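PDB 4EDP: ABC transporter, substrate-binding protein from Clostridium perfringens, which probably binds a small solute outside the cell membrane and delivers it to its ABC transporter for import. Local coordinates for residues 265-270 / 280-285. Numbering follows the deposited sequence.
Sequences NTININ and YEFINY
I269 and I283 share one first-torsion choice, each placing CG1 opposite its own carbonyl carbon (chi1 near -63° in both), and in both the chain then runs on extended to CD1, which sends the long branches into the gap between strand and helix. The consequence is measurable: I283 CD1 lies 3.6 Å from I269 CG1, the two side chains crossing at a slant. The end of the I269 branch goes further and settles over the Y280 ring, CD1 standing 3.5 Å from the ring centroid and only 8° off the ring normal. Its distances to the six ring carbons differ little, evidence that the methyl is centred on the face, a CH-pi contact. Y280 leaves the helix pointing away from the strand, yet its ring swings back to receive this methyl, while its hydroxyl is hydrogen-bonded to the backbone N of D110.

I267 presents two branches to different partners. CG2 packs alongside I283 CG1 at 3.8 Å, the two side chains running past each other in opposite directions; CD1 reaches the edge of the F282 ring more loosely, 4.4 Å from CE2. I283 thus spans both strand isoleucines, and its CD1 also rests 3.8 Å from the carbonyl O of I267. The intervening N268 turns its side chain to the other surface of the strand, where OD1 accepts a hydrogen bond from G133 N.

Every touching residue is buried, and the axes of 265-269 and 280-285 run nearly antiparallel (166°), so here the chain doubles back from strand 262-269 into helix 276-286 after a short connection, in a domain of the periplasmic-binding-protein type. That strand pairs antiparallel with strands 89-93 and 135-145, and F282 continues the apolar layer onto I89 and Y91 and, edge-to-face, onto F57 of helix 46-61.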
# COMPACT_ATOMS: atom_id res chain seq x y z
N ASN A 265 -3.61 3.71 0.17
CA ASN A 265 -4.49 3.99 -0.95
C ASN A 265 -5.11 5.32 -0.51
O ASN A 265 -5.42 5.51 0.67
CB ASN A 265 -5.55 2.93 -1.19
CG ASN A 265 -4.96 1.61 -1.63
OD1 ASN A 265 -3.85 1.56 -2.17
ND2 ASN A 265 -5.69 0.53 -1.42
N THR A 266 -5.32 6.23 -1.45
CA THR A 266 -5.84 7.54 -1.13
C THR A 266 -7.05 7.91 -1.96
O THR A 266 -7.34 7.26 -2.96
CB THR A 266 -4.76 8.62 -1.41
OG1 THR A 266 -4.52 8.73 -2.82
CG2 THR A 266 -3.45 8.33 -0.67
N ILE A 267 -7.75 8.96 -1.55
CA ILE A 267 -8.91 9.47 -2.31
C ILE A 267 -8.64 10.93 -2.62
O ILE A 267 -8.35 11.73 -1.72
CB ILE A 267 -10.24 9.42 -1.53
CG1 ILE A 267 -10.50 8.05 -0.93
CG2 ILE A 267 -11.42 9.86 -2.44
CD1 ILE A 267 -11.70 8.00 0.01
N ASN A 268 -8.72 11.27 -3.91
CA ASN A 268 -8.52 12.63 -4.40
C ASN A 268 -9.77 13.21 -5.04
O ASN A 268 -10.66 12.47 -5.52
CB ASN A 268 -7.40 12.62 -5.45
CG ASN A 268 -6.06 12.69 -4.83
OD1 ASN A 268 -5.59 13.79 -4.51
ND2 ASN A 268 -5.39 11.53 -4.67
N ILE A 269 -9.85 14.53 -5.04
CA ILE A 269 -10.92 15.23 -5.71
C ILE A 269 -10.41 15.71 -7.06
O ILE A 269 -9.38 16.38 -7.15
CB ILE A 269 -11.43 16.47 -4.91
CG1 ILE A 269 -12.02 16.03 -3.57
CG2 ILE A 269 -12.49 17.21 -5.72
CD1 ILE A 269 -12.59 17.18 -2.71
N ASN A 270 -11.10 15.33 -8.13
CA ASN A 270 -10.69 15.75 -9.47
C ASN A 270 -10.90 17.24 -9.68
O ASN A 270 -11.92 17.80 -9.32
CB ASN A 270 -11.37 14.93 -10.55
CG ASN A 270 -11.02 13.49 -10.48
OD1 ASN A 270 -11.25 12.84 -9.45
ND2 ASN A 270 -10.45 12.96 -11.57
N TYR A 280 -16.00 16.62 -0.95
CA TYR A 280 -15.39 16.81 0.37
C TYR A 280 -16.17 16.05 1.44
O TYR A 280 -15.57 15.42 2.31
CB TYR A 280 -15.32 18.29 0.75
CG TYR A 280 -14.13 19.02 0.21
CD1 TYR A 280 -12.89 18.89 0.83
CD2 TYR A 280 -14.22 19.85 -0.90
CE1 TYR A 280 -11.78 19.56 0.35
CE2 TYR A 280 -13.11 20.53 -1.38
CZ TYR A 280 -11.89 20.38 -0.76
OH TYR A 280 -10.77 21.03 -1.21
N GLU A 281 -17.50 16.13 1.41
CA GLU A 281 -18.33 15.41 2.37
C GLU A 281 -18.04 13.92 2.30
O GLU A 281 -17.97 13.24 3.33
CB GLU A 281 -19.83 15.69 2.14
CG GLU A 281 -20.25 17.10 2.52
CD GLU A 281 -21.69 17.43 2.16
OE1 GLU A 281 -22.31 16.68 1.38
OE2 GLU A 281 -22.19 18.45 2.63
N PHE A 282 -17.87 13.40 1.10
CA PHE A 282 -17.60 11.99 0.95
C PHE A 282 -16.25 11.57 1.53
O PHE A 282 -16.17 10.53 2.20
CB PHE A 282 -17.68 11.53 -0.51
CG PHE A 282 -17.47 10.06 -0.65
CD1 PHE A 282 -18.53 9.19 -0.56
CD2 PHE A 282 -16.20 9.55 -0.78
CE1 PHE A 282 -18.33 7.83 -0.63
CE2 PHE A 282 -16.00 8.18 -0.86
CZ PHE A 282 -17.06 7.32 -0.79
N ILE A 283 -15.21 12.36 1.29
CA ILE A 283 -13.88 12.01 1.83
C ILE A 283 -13.94 12.02 3.35
O ILE A 283 -13.42 11.11 4.02
CB ILE A 283 -12.77 12.93 1.27
CG1 ILE A 283 -12.63 12.72 -0.24
CG2 ILE A 283 -11.41 12.68 2.00
CD1 ILE A 283 -11.55 13.58 -0.93
N ASN A 284 -14.59 13.04 3.90
CA ASN A 284 -14.75 13.14 5.35
C ASN A 284 -15.50 11.92 5.89
O ASN A 284 -15.16 11.37 6.95
CB ASN A 284 -15.48 14.43 5.73
CG ASN A 284 -15.45 14.69 7.22
OD1 ASN A 284 -14.38 14.73 7.83
ND2 ASN A 284 -16.61 14.89 7.80
N TYR A 285 -16.51 11.47 5.15
CA TYR A 285 -17.27 10.27 5.50
C TYR A 285 -16.39 9.02 5.46
O TYR A 285 -16.43 8.19 6.38
CB TYR A 285 -18.46 10.17 4.53
CG TYR A 285 -19.15 8.84 4.42
CD1 TYR A 285 -20.16 8.46 5.31
CD2 TYR A 285 -18.87 7.99 3.36
CE1 TYR A 285 -20.84 7.23 5.17
CE2 TYR A 285 -19.53 6.77 3.21
CZ TYR A 285 -20.50 6.40 4.12
OH TYR A 285 -21.15 5.19 3.96